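Local coordinates for lipopolysaccharide biosynthesis protein wbpB (Thermus thermophilus, PDB 3O9Z) that acts as an NAD-dependent dehydrogenase in the biosynthesis of 2,3-diacetamido-2,3-dideoxy-D-mannuronic acid and binds 2-oxoglutarate next to the cofactor, at residues V106-E111 with L293-P298; I186-L191 with V223-S228; F196-H201 with A287-A292. All coordinates share one frame; numbering follows the deposited sequence.

Helix 281-294 ties the three contacts together. It lies in contact 3, its end leads into the second segment of contact 1, and its V290 and L294 touch F189 of contact 2. Contact 2 is the buried one: helix 186-196 packs on strand 221-228 through aromatic and aliphatic carbon, with H187 turned to the ligands. Contacts 1 and 3 are only partly buried, and in each an arginine reaches across to a backbone carbonyl: R295 to L107 in contact 1, R289 to A199 in contact 3. Their flat partners differ, an indole in contact 1 and a second guanidinium in contact 3. Contact 1 joins the Rossmann domain to the C-terminal half.

Contact 1 (V106-E111 with L293-P298); sequences VLWPEE and LLRTLP
L107 and R295 are paired across the contact with their CA atoms 10.6 Å apart, and the CA atoms of W108 and L293 are 9.3 Å apart, so the two backbones keep their distance and one long side chain spans the gap. Segment 106-111 runs as a loop into helix 109-122, with W108 at the N-cap. Segment 293-298 takes the chain out of helix 281-294, and L293 O accepts from both T296 N and L297 N on the way.

R295 is the bridge. Its CG sits anti to the carbonyl carbon (chi1 -58°) and the chain stays extended from CG to NE, which brings the guanidinium end-on to the L107 carbonyl. Two nitrogens grip one oxygen: R295 NH1 lies 2.9 Å from L107 O and R295 NH2 3.0 Å from the same atom. That oxygen lies in the guanidinium plane. Seen from the carbonyl, NH2 comes in on a lone pair, while NH1 approaches from 44° above the carbonyl plane. NH1 also rests over the six-membered ring of W108, a cation-pi contact with R295 CZ 4.4 Å from the ring centroid. The planes are 79° apart, which stands the guanidinium nearly upright on the indole. Crossing R295 at about a right angle, the L107 side chain touches R295 NH2 with CD2 at 3.8 Å.

G178 O takes the R295 NE donor and T182 OG1 a further bond from NH2, which fixes the rotation of the group. Behind the carbonyl, E111, three residues on from W108, turns its carboxylate back so that OE1 accepts from W108 N at 3.0 Å. The whole is a domain junction of the Gfo/Idh/MocA two-domain fold, where the loop following the Glu-Lys motif of E102 and K103 in the Rossmann domain meets the end of a long C-terminal helix.

Contact 2 (I186-L191 with V223-S228); sequences IHFFDL and VRWFLS. With AKG (2-oxoglutaric acid), chain F; NAD (nicotinamide-adenine-dinucleotide), chain E.
F188 and F189 press onto W225, and F188 onto L227, where helix 186-196 packs on the mixed sheet of the C-terminal alpha/beta domain. The helix and strand 221-228 run nearly antiparallel, at 159°, with their axes 10.4 Å apart, and aromatic side chains fill the space between.

The tight part is the cluster of F188, F189 and W225. F189 meets W225 edge-to-face: its CZ points at the indole face, 3.8 Å from W225 CZ2, with the planes at 83°. F188 arrives by its rim too, F188 CZ lying 3.7 Å from W225 CE3, but its ring is tilted obliquely to the indole. The two phenylalanines also touch each other, with F188 CE2 over one face of F189 near its rim. The W225 CG, in the crowded position between backbone N and carbonyl carbon (chi1 58°), turns the indole toward the helix. Were W225 an alanine, F189 would probably lose the face its edge rests on, and a gap would open between helix and strand. V290 and L294 of helix 281-294 close in on F189 from another side.

Toward L227 the contact between the two segments narrows to one rim, with L227 CB 3.8 Å from F188 CE1; Y158 packs there too. F226 points away to the sheet's other face, where its ring meets those of F233 and F310.

Next to F188 on the helix, H187 turns to the ligand pocket, where F262 meets its ring edge-to-face. The amide N7N of NAD lies 3.5 Å from H187 NE2, obliquely to the imidazole. Y158, T160, R162, K103 and R247 also bind the 2-oxoglutarate, and at the imidazole edge H187 NE2 donates to AKG O5, the keto oxygen, over 2.8 Å.

Contact 3 (F196-H201 with A287-A292); sequences FGRALH and AIRVAA
A199 and R289 join the first residues of strand 199-207 to helix 281-294, in the C-terminal alpha/beta domain of the Gfo/Idh/MocA fold. The chain leaves helix 186-196 at G197, which has positive phi, and turns a corner at L200, where L200 and H201 face E217 in a classic beta bulge. Strand 199-207, outermost in its sheet within this chain, starts beside helix 281-294.

Hydrogen bonding centres on the A199 carbonyl. R289 NH2 donates to A199 O over 3.0 Å at 152°, coming in on a lone pair with the oxygen close to the guanidinium plane. A water widens the grip: it donates to A199 O at 2.9 Å and accepts from R289 NH1 at 3.0 Å, closing a ring with the direct bond. The R289 chain runs out from the helix and bends at CG-CD (chi3 75°), which turns its end to that carbonyl.

The charged pairing is a stack of two guanidinium groups. R198 lies flat on R289, their planes only 7° apart and centres 3.9 Å apart, with R198 NH2 over the middle of the R289 group. The side chains cross at about a right angle, and R198 CG also touches R289 NH2. E286 sits beside the stacked pair and probably offsets their charge: its OE1 makes a salt bridge with R289 NH2 and also accepts from A199 N, while OE2 forms a long, weak ion pair with R198 NH1. R289 NH2 is therefore shared between the carboxylate and the A199 carbonyl.

Apolar contact is small. The methyl of A199 points to the helix and meets one branch of the valine at 290, A199 CB to V290 CG2 at 4.0 Å.

Contact 1 (V106-E111 with L293-P298)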
loop_
_atom_site.group_PDB
_atom_site.type_symbol
_atom_site.label_atom_id
_atom_site.label_comp_id
_atom_site.label_asym_id
_atom_site.label_seq_id
_atom_site.Cartn_x
_atom_site.Cartn_y
_atom_site.Cartn_z
ATOM N N VAL A 106 -2.095 -23.019 -8.258
ATOM C CA VAL A 106 -2.092 -22.722 -6.842
ATOM C C VAL A 106 -0.729 -23.107 -6.272
ATOM O O VAL A 106 0.112 -23.633 -7.027
ATOM C CB VAL A 106 -3.214 -23.426 -6.036
ATOM C CG1 VAL A 106 -4.611 -23.044 -6.581
ATOM C CG2 VAL A 106 -3.031 -24.994 -6.120
ATOM N N LEU A 107 -0.504 -22.842 -5.000
ATOM C CA LEU A 107 0.795 -23.090 -4.366
ATOM C C LEU A 107 0.915 -24.500 -3.818
ATOM O O LEU A 107 2.005 -25.043 -3.726
ATOM C CB LEU A 107 1.129 -22.065 -3.270
ATOM C CG LEU A 107 1.416 -20.641 -3.781
ATOM C CD1 LEU A 107 1.749 -19.770 -2.539
ATOM C CD2 LEU A 107 2.573 -20.821 -4.799
ATOM N N TRP A 108 -0.187 -25.115 -3.379
ATOM C CA TRP A 108 -0.098 -26.368 -2.596
ATOM C C TRP A 108 -1.008 -27.475 -3.131
ATOM O O TRP A 108 -2.132 -27.233 -3.520
ATOM C CB TRP A 108 -0.486 -26.090 -1.142
ATOM C CG TRP A 108 0.415 -25.107 -0.476
ATOM C CD1 TRP A 108 0.197 -23.757 -0.303
ATOM C CD2 TRP A 108 1.697 -25.382 0.095
ATOM N NE1 TRP A 108 1.268 -23.195 0.358
ATOM C CE2 TRP A 108 2.206 -24.162 0.607
ATOM C CE3 TRP A 108 2.469 -26.536 0.246
ATOM C CZ2 TRP A 108 3.440 -24.082 1.257
ATOM C CZ3 TRP A 108 3.723 -26.438 0.865
ATOM C CH2 TRP A 108 4.183 -25.229 1.373
ATOM N N PRO A 109 -0.557 -28.741 -3.029
ATOM C CA PRO A 109 -1.472 -29.855 -3.307
ATOM C C PRO A 109 -2.775 -29.844 -2.474
ATOM O O PRO A 109 -3.771 -30.224 -3.056
ATOM C CB PRO A 109 -0.635 -31.106 -2.967
ATOM C CG PRO A 109 0.817 -30.625 -3.243
ATOM C CD PRO A 109 0.819 -29.183 -2.727
ATOM N N GLU A 110 -2.747 -29.389 -1.226
ATOM C CA GLU A 110 -3.987 -29.348 -0.410
ATOM C C GLU A 110 -4.984 -28.388 -1.070
ATOM O O GLU A 110 -6.194 -28.630 -1.077
ATOM C CB GLU A 110 -3.658 -28.886 0.995
ATOM C CG GLU A 110 -4.834 -28.788 1.965
ATOM C CD GLU A 110 -4.389 -28.270 3.314
ATOM O OE1 GLU A 110 -5.233 -27.732 4.065
ATOM O OE2 GLU A 110 -3.181 -28.400 3.615
ATOM N N GLU A 111 -4.484 -27.328 -1.719
ATOM C CA GLU A 111 -5.354 -26.371 -2.400
ATOM C C GLU A 111 -5.964 -27.003 -3.654
ATOM O O GLU A 111 -7.150 -26.825 -3.948
ATOM C CB GLU A 111 -4.595 -25.057 -2.737
ATOM C CG GLU A 111 -4.194 -24.325 -1.469
ATOM C CD GLU A 111 -3.232 -23.178 -1.718
ATOM O OE1 GLU A 111 -2.459 -23.276 -2.687
ATOM O OE2 GLU A 111 -3.325 -22.172 -0.976
ATOM N N LEU A 293 7.124 -29.877 -2.863
ATOM C CA LEU A 293 8.130 -30.720 -2.206
ATOM C C LEU A 293 9.457 -30.003 -2.072
ATOM O O LEU A 293 10.132 -30.037 -1.034
ATOM C CB LEU A 293 8.353 -32.005 -2.999
ATOM C CG LEU A 293 7.336 -33.137 -2.992
ATOM C CD1 LEU A 293 7.709 -34.238 -3.980
ATOM C CD2 LEU A 293 7.276 -33.669 -1.549
ATOM N N LEU A 294 9.831 -29.342 -3.170
ATOM C CA LEU A 294 11.100 -28.640 -3.244
ATOM C C LEU A 294 11.256 -27.479 -2.258
ATOM O O LEU A 294 12.376 -27.010 -2.022
ATOM C CB LEU A 294 11.315 -28.168 -4.687
ATOM C CG LEU A 294 11.775 -29.243 -5.673
ATOM C CD1 LEU A 294 11.737 -28.722 -7.124
ATOM C CD2 LEU A 294 13.208 -29.696 -5.282
ATOM N N ARG A 295 10.161 -26.965 -1.689
ATOM C CA ARG A 295 10.330 -25.916 -0.674
ATOM C C ARG A 295 11.024 -26.351 0.599
ATOM O O ARG A 295 11.659 -25.553 1.286
ATOM C CB ARG A 295 8.993 -25.248 -0.303
ATOM C CG ARG A 295 8.311 -24.645 -1.499
ATOM C CD ARG A 295 6.923 -24.040 -1.201
ATOM N NE ARG A 295 6.349 -23.772 -2.490
ATOM C CZ ARG A 295 5.126 -24.119 -2.880
ATOM N NH1 ARG A 295 4.258 -24.660 -1.987
ATOM N NH2 ARG A 295 4.732 -23.912 -4.116
ATOM N N THR A 296 10.863 -27.621 0.951
ATOM C CA THR A 296 11.402 -28.089 2.216
ATOM C C THR A 296 12.316 -29.287 2.026
ATOM O O THR A 296 12.920 -29.753 2.992
ATOM C CB THR A 296 10.276 -28.492 3.183
ATOM O OG1 THR A 296 9.385 -29.395 2.529
ATOM C CG2 THR A 296 9.512 -27.247 3.644
ATOM N N LEU A 297 12.424 -29.812 0.806
ATOM C CA LEU A 297 13.318 -30.960 0.624
ATOM C C LEU A 297 14.759 -30.591 1.034
ATOM O O LEU A 297 15.334 -29.626 0.540
ATOM C CB LEU A 297 13.283 -31.401 -0.846
ATOM C CG LEU A 297 14.055 -32.688 -1.126
ATOM C CD1 LEU A 297 13.336 -33.878 -0.448
ATOM C CD2 LEU A 297 14.051 -32.821 -2.641
ATOM N N PRO A 298 15.389 -31.400 1.914
ATOM C CA PRO A 298 16.783 -31.129 2.210
ATOM C C PRO A 298 17.687 -31.282 0.999
ATOM O O PRO A 298 17.455 -32.168 0.162
ATOM C CB PRO A 298 17.136 -32.172 3.281
ATOM C CG PRO A 298 15.802 -32.548 3.886
ATOM C CD PRO A 298 14.833 -32.495 2.731
#

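Contact 2 (I186-L191 with V223-S228)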
loop_
_atom_site.group_PDB
_atom_site.type_symbol
_atom_site.label_atom_id
_atom_site.label_comp_id
_atom_site.label_asym_id
_atom_site.label_seq_id
_atom_site.Cartn_x
_atom_site.Cartn_y
_atom_site.Cartn_z
ATOM N N ILE A 186 7.913 -23.603 -12.210
ATOM C CA ILE A 186 6.710 -24.390 -12.513
ATOM C C ILE A 186 6.563 -24.647 -14.001
ATOM O O ILE A 186 6.023 -25.684 -14.418
ATOM C CB ILE A 186 5.462 -23.706 -11.938
ATOM C CG1 ILE A 186 4.274 -24.692 -11.969
ATOM C CG2 ILE A 186 5.102 -22.385 -12.658
ATOM C CD1 ILE A 186 4.369 -25.686 -10.853
ATOM N N HIS A 187 7.008 -23.721 -14.852
ATOM C CA HIS A 187 6.935 -23.905 -16.286
ATOM C C HIS A 187 7.602 -25.209 -16.680
ATOM O O HIS A 187 7.018 -25.972 -17.455
ATOM C CB HIS A 187 7.632 -22.747 -17.007
ATOM C CG HIS A 187 6.811 -21.502 -17.130
ATOM N ND1 HIS A 187 5.679 -21.420 -17.915
ATOM C CD2 HIS A 187 7.000 -20.272 -16.596
ATOM C CE1 HIS A 187 5.202 -20.188 -17.859
ATOM N NE2 HIS A 187 5.967 -19.480 -17.045
ATOM N N PHE A 188 8.828 -25.397 -16.237
ATOM C CA PHE A 188 9.523 -26.601 -16.677
ATOM C C PHE A 188 9.138 -27.842 -15.879
ATOM O O PHE A 188 9.165 -28.930 -16.486
ATOM C CB PHE A 188 11.043 -26.403 -16.844
ATOM C CG PHE A 188 11.833 -26.363 -15.566
ATOM C CD1 PHE A 188 12.273 -25.161 -15.060
ATOM C CD2 PHE A 188 12.185 -27.542 -14.913
ATOM C CE1 PHE A 188 12.999 -25.105 -13.899
ATOM C CE2 PHE A 188 12.914 -27.486 -13.749
ATOM C CZ PHE A 188 13.307 -26.259 -13.252
ATOM N N PHE A 189 8.807 -27.731 -14.588
ATOM C CA PHE A 189 8.308 -28.915 -13.869
ATOM C C PHE A 189 7.051 -29.396 -14.596
ATOM O O PHE A 189 6.830 -30.614 -14.763
ATOM C CB PHE A 189 8.151 -28.710 -12.359
ATOM C CG PHE A 189 9.465 -28.516 -11.667
ATOM C CD1 PHE A 189 10.424 -29.523 -11.644
ATOM C CD2 PHE A 189 9.752 -27.322 -11.037
ATOM C CE1 PHE A 189 11.640 -29.310 -11.025
ATOM C CE2 PHE A 189 10.947 -27.137 -10.385
ATOM C CZ PHE A 189 11.916 -28.103 -10.412
ATOM N N ASP A 190 6.198 -28.460 -15.010
ATOM C CA ASP A 190 4.997 -28.830 -15.728
ATOM C C ASP A 190 5.275 -29.412 -17.109
ATOM O O ASP A 190 4.652 -30.421 -17.501
ATOM C CB ASP A 190 4.034 -27.640 -15.780
ATOM C CG ASP A 190 2.751 -28.016 -16.459
ATOM O OD1 ASP A 190 1.899 -28.613 -15.754
ATOM O OD2 ASP A 190 2.685 -27.783 -17.684
ATOM N N LEU A 191 6.225 -28.831 -17.842
ATOM C CA LEU A 191 6.638 -29.374 -19.134
ATOM C C LEU A 191 7.087 -30.821 -18.964
ATOM O O LEU A 191 6.669 -31.705 -19.737
ATOM C CB LEU A 191 7.805 -28.533 -19.698
ATOM C CG LEU A 191 8.484 -29.095 -20.951
ATOM C CD1 LEU A 191 7.504 -29.220 -22.126
ATOM C CD2 LEU A 191 9.694 -28.217 -21.327
ATOM N N VAL A 223 15.989 -36.762 -15.270
ATOM C CA VAL A 223 16.198 -35.370 -15.665
ATOM C C VAL A 223 17.169 -34.671 -14.756
ATOM O O VAL A 223 16.963 -34.671 -13.542
ATOM C CB VAL A 223 14.859 -34.574 -15.610
ATOM C CG1 VAL A 223 15.029 -33.146 -16.217
ATOM C CG2 VAL A 223 13.753 -35.350 -16.353
ATOM N N ARG A 224 18.227 -34.070 -15.290
ATOM C CA ARG A 224 19.091 -33.184 -14.488
ATOM C C ARG A 224 18.624 -31.783 -14.844
ATOM O O ARG A 224 18.533 -31.456 -16.042
ATOM C CB ARG A 224 20.554 -33.377 -14.873
ATOM C CG ARG A 224 21.044 -34.785 -14.519
ATOM C CD ARG A 224 22.486 -34.965 -14.934
ATOM N NE ARG A 224 22.625 -35.154 -16.369
ATOM C CZ ARG A 224 23.777 -34.986 -17.011
ATOM N NH1 ARG A 224 23.870 -35.207 -18.334
ATOM N NH2 ARG A 224 24.809 -34.488 -16.338
ATOM N N TRP A 225 18.313 -30.942 -13.851
ATOM C CA TRP A 225 17.753 -29.616 -14.116
ATOM C C TRP A 225 18.519 -28.507 -13.425
ATOM O O TRP A 225 19.104 -28.700 -12.369
ATOM C CB TRP A 225 16.248 -29.576 -13.803
ATOM C CG TRP A 225 15.881 -29.936 -12.372
ATOM C CD1 TRP A 225 15.518 -31.184 -11.893
ATOM C CD2 TRP A 225 15.830 -29.054 -11.260
ATOM N NE1 TRP A 225 15.231 -31.110 -10.543
ATOM C CE2 TRP A 225 15.402 -29.807 -10.143
ATOM C CE3 TRP A 225 16.025 -27.669 -11.115
ATOM C CZ2 TRP A 225 15.228 -29.266 -8.873
ATOM C CZ3 TRP A 225 15.849 -27.145 -9.835
ATOM C CH2 TRP A 225 15.467 -27.927 -8.735
ATOM N N PHE A 226 18.509 -27.331 -14.054
ATOM C CA PHE A 226 19.145 -26.143 -13.537
ATOM C C PHE A 226 18.256 -24.968 -13.871
ATOM O O PHE A 226 17.837 -24.835 -15.032
ATOM C CB PHE A 226 20.528 -25.982 -14.181
ATOM C CG PHE A 226 21.276 -24.770 -13.707
ATOM C CD1 PHE A 226 22.210 -24.898 -12.692
ATOM C CD2 PHE A 226 21.039 -23.522 -14.279
ATOM C CE1 PHE A 226 22.915 -23.796 -12.244
ATOM C CE2 PHE A 226 21.744 -22.396 -13.829
ATOM C CZ PHE A 226 22.661 -22.536 -12.774
ATOM N N LEU A 227 17.973 -24.171 -12.847
ATOM C CA LEU A 227 17.109 -22.988 -12.958
ATOM C C LEU A 227 17.867 -21.767 -12.403
ATOM O O LEU A 227 18.372 -21.821 -11.274
ATOM C CB LEU A 227 15.865 -23.284 -12.096
ATOM C CG LEU A 227 15.005 -22.049 -11.830
ATOM C CD1 LEU A 227 14.407 -21.441 -13.097
ATOM C CD2 LEU A 227 13.915 -22.503 -10.821
ATOM N N SER A 228 17.900 -20.662 -13.150
ATOM C CA SER A 228 18.451 -19.455 -12.566
ATOM C C SER A 228 17.798 -18.216 -13.157
ATOM O O SER A 228 17.322 -18.213 -14.312
ATOM C CB SER A 228 19.956 -19.359 -12.805
ATOM O OG SER A 228 20.537 -18.221 -12.143
HETATM C C1 AKG F . 7.373 -15.298 -14.613
HETATM O O1 AKG F . 8.218 -14.365 -14.648
HETATM O O2 AKG F . 6.571 -15.414 -13.679
HETATM C C2 AKG F . 7.196 -16.228 -15.707
HETATM O O5 AKG F . 6.342 -17.105 -15.605
HETATM C C3 AKG F . 8.064 -16.141 -16.935
HETATM C C4 AKG F . 9.234 -17.104 -16.745
HETATM C C5 AKG F . 10.291 -16.996 -17.826
HETATM O O3 AKG F . 10.703 -15.871 -18.167
HETATM O O4 AKG F . 10.724 -18.024 -18.353
HETATM P PA NAD E . 3.251 -7.999 -10.982
HETATM O O1A NAD E . 3.745 -7.203 -12.130
HETATM O O2A NAD E . 3.845 -7.862 -9.571
HETATM O O5B NAD E . 1.714 -7.633 -10.987
HETATM C C5B NAD E . 0.975 -8.185 -9.933
HETATM C C4B NAD E . -0.351 -7.395 -9.813
HETATM O O4B NAD E . -1.247 -8.031 -8.866
HETATM C C3B NAD E . -0.038 -5.998 -9.207
HETATM O O3B NAD E . -0.531 -4.937 -10.050
HETATM C C2B NAD E . -0.683 -6.026 -7.810
HETATM O O2B NAD E . -1.162 -4.757 -7.342
HETATM C C1B NAD E . -1.879 -6.965 -8.145
HETATM N N9A NAD E . -2.472 -7.515 -6.899
HETATM C C8A NAD E . -2.029 -7.669 -5.621
HETATM N N7A NAD E . -2.984 -8.178 -4.846
HETATM C C5A NAD E . -4.121 -8.282 -5.609
HETATM C C6A NAD E . -5.477 -8.723 -5.370
HETATM N N6A NAD E . -5.865 -9.106 -4.114
HETATM N N1A NAD E . -6.236 -8.679 -6.458
HETATM C C2A NAD E . -5.949 -8.312 -7.700
HETATM N N3A NAD E . -4.689 -7.866 -7.942
HETATM C C4A NAD E . -3.821 -7.894 -6.925
HETATM O O3 NAD E . 3.340 -9.550 -11.364
HETATM P PN NAD E . 3.190 -10.301 -12.727
HETATM O O1N NAD E . 4.584 -10.591 -13.280
HETATM O O2N NAD E . 2.190 -9.599 -13.603
HETATM O O5D NAD E . 2.705 -11.756 -12.278
HETATM C C5D NAD E . 1.310 -11.861 -12.145
HETATM C C4D NAD E . 0.994 -13.367 -12.207
HETATM O O4D NAD E . 1.271 -13.757 -13.570
HETATM C C3D NAD E . 1.819 -14.273 -11.282
HETATM O O3D NAD E . 0.956 -15.410 -10.960
HETATM C C2D NAD E . 2.907 -14.776 -12.243
HETATM O O2D NAD E . 3.393 -16.061 -11.886
HETATM C C1D NAD E . 2.253 -14.809 -13.630
HETATM N N1N NAD E . 3.206 -14.631 -14.724
HETATM C C2N NAD E . 3.178 -15.461 -15.745
HETATM C C3N NAD E . 4.013 -15.384 -16.842
HETATM C C7N NAD E . 3.879 -16.450 -17.851
HETATM O O7N NAD E . 2.824 -17.105 -17.985
HETATM N N7N NAD E . 4.915 -16.551 -18.675
HETATM C C4N NAD E . 4.933 -14.328 -16.869
HETATM C C5N NAD E . 4.878 -13.414 -15.815
HETATM C C6N NAD E . 4.001 -13.550 -14.742
#

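Contact 3 (F196-H201 with A287-A292)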
loop_
_atom_site.group_PDB
_atom_site.type_symbol
_atom_site.label_atom_id
_atom_site.label_comp_id
_atom_site.label_asym_id
_atom_site.label_seq_id
_atom_site.Cartn_x
_atom_site.Cartn_y
_atom_site.Cartn_z
ATOM N N PHE A 196 6.630 -36.575 -19.486
ATOM C CA PHE A 196 7.276 -37.750 -18.894
ATOM C C PHE A 196 6.578 -38.324 -17.675
ATOM O O PHE A 196 7.041 -39.310 -17.091
ATOM C CB PHE A 196 8.737 -37.462 -18.547
ATOM C CG PHE A 196 9.571 -36.986 -19.700
ATOM C CD1 PHE A 196 9.719 -37.775 -20.834
ATOM C CD2 PHE A 196 10.217 -35.762 -19.650
ATOM C CE1 PHE A 196 10.525 -37.349 -21.894
ATOM C CE2 PHE A 196 11.013 -35.324 -20.673
ATOM C CZ PHE A 196 11.169 -36.111 -21.822
ATOM N N GLY A 197 5.472 -37.732 -17.253
ATOM C CA GLY A 197 4.750 -38.278 -16.107
ATOM C C GLY A 197 5.172 -37.930 -14.703
ATOM O O GLY A 197 5.792 -36.898 -14.464
ATOM N N ARG A 198 4.822 -38.789 -13.752
ATOM C CA ARG A 198 4.899 -38.473 -12.346
ATOM C C ARG A 198 6.337 -38.642 -11.874
ATOM O O ARG A 198 7.070 -39.541 -12.344
ATOM C CB ARG A 198 4.020 -39.458 -11.564
ATOM C CG ARG A 198 3.906 -39.182 -10.058
ATOM C CD ARG A 198 3.206 -40.333 -9.287
ATOM N NE ARG A 198 3.144 -40.054 -7.855
ATOM C CZ ARG A 198 2.167 -39.363 -7.273
ATOM N NH1 ARG A 198 1.159 -38.891 -7.992
ATOM N NH2 ARG A 198 2.192 -39.144 -5.965
ATOM N N ALA A 199 6.737 -37.842 -10.900
ATOM C CA ALA A 199 8.050 -37.952 -10.327
ATOM C C ALA A 199 8.115 -39.017 -9.239
ATOM O O ALA A 199 7.502 -38.905 -8.159
ATOM C CB ALA A 199 8.535 -36.592 -9.784
ATOM N N LEU A 200 8.922 -40.035 -9.494
ATOM C CA LEU A 200 9.138 -41.083 -8.498
ATOM C C LEU A 200 10.158 -40.698 -7.450
ATOM O O LEU A 200 10.112 -41.171 -6.319
ATOM C CB LEU A 200 9.612 -42.337 -9.259
ATOM C CG LEU A 200 8.774 -42.761 -10.469
ATOM C CD1 LEU A 200 9.379 -44.044 -11.048
ATOM C CD2 LEU A 200 7.325 -43.016 -10.052
ATOM N N HIS A 201 11.094 -39.826 -7.804
ATOM C CA HIS A 201 12.166 -39.440 -6.901
ATOM C C HIS A 201 12.560 -38.018 -7.248
ATOM O O HIS A 201 12.632 -37.654 -8.417
ATOM C CB HIS A 201 13.366 -40.387 -7.073
ATOM C CG HIS A 201 14.589 -39.987 -6.305
ATOM N ND1 HIS A 201 14.650 -39.998 -4.928
ATOM C CD2 HIS A 201 15.835 -39.666 -6.731
ATOM C CE1 HIS A 201 15.864 -39.654 -4.536
ATOM N NE2 HIS A 201 16.603 -39.451 -5.613
ATOM N N ALA A 287 2.988 -30.948 -11.348
ATOM C CA ALA A 287 4.081 -29.984 -11.199
ATOM C C ALA A 287 3.980 -29.164 -9.931
ATOM O O ALA A 287 4.970 -28.872 -9.307
ATOM C CB ALA A 287 4.095 -29.058 -12.412
ATOM N N ILE A 288 2.733 -28.923 -9.503
ATOM C CA ILE A 288 2.555 -28.309 -8.189
ATOM C C ILE A 288 3.022 -29.150 -6.985
ATOM O O ILE A 288 3.643 -28.684 -6.048
ATOM C CB ILE A 288 1.080 -27.832 -8.048
ATOM C CG1 ILE A 288 0.869 -26.594 -8.949
ATOM C CG2 ILE A 288 0.753 -27.461 -6.612
ATOM C CD1 ILE A 288 -0.568 -26.357 -9.271
ATOM N N ARG A 289 2.813 -30.464 -7.124
ATOM C CA ARG A 289 3.284 -31.380 -6.094
ATOM C C ARG A 289 4.816 -31.398 -6.018
ATOM O O ARG A 289 5.397 -31.305 -4.954
ATOM C CB ARG A 289 2.725 -32.779 -6.370
ATOM C CG ARG A 289 3.174 -33.768 -5.329
ATOM C CD ARG A 289 2.750 -35.191 -5.738
ATOM N NE ARG A 289 3.573 -35.760 -6.823
ATOM C CZ ARG A 289 4.670 -36.474 -6.614
ATOM N NH1 ARG A 289 5.122 -36.681 -5.382
ATOM N NH2 ARG A 289 5.347 -36.897 -7.674
ATOM N N VAL A 290 5.460 -31.427 -7.190
ATOM C CA VAL A 290 6.915 -31.362 -7.242
ATOM C C VAL A 290 7.509 -30.062 -6.696
ATOM O O VAL A 290 8.394 -30.028 -5.831
ATOM C CB VAL A 290 7.416 -31.550 -8.686
ATOM C CG1 VAL A 290 8.928 -31.396 -8.749
ATOM C CG2 VAL A 290 6.990 -32.908 -9.225
ATOM N N ALA A 291 6.928 -28.954 -7.161
ATOM C CA ALA A 291 7.400 -27.677 -6.683
ATOM C C ALA A 291 7.215 -27.488 -5.184
ATOM O O ALA A 291 8.080 -26.937 -4.467
ATOM C CB ALA A 291 6.754 -26.538 -7.476
ATOM N N ALA A 292 6.070 -27.975 -4.703
ATOM C CA ALA A 292 5.839 -27.840 -3.259
ATOM C C ALA A 292 6.816 -28.661 -2.401
ATOM O O ALA A 292 7.338 -28.158 -1.392
ATOM C CB ALA A 292 4.383 -28.231 -2.936
HETATM O O HOH W 1 7.416 -38.565 -5.319
#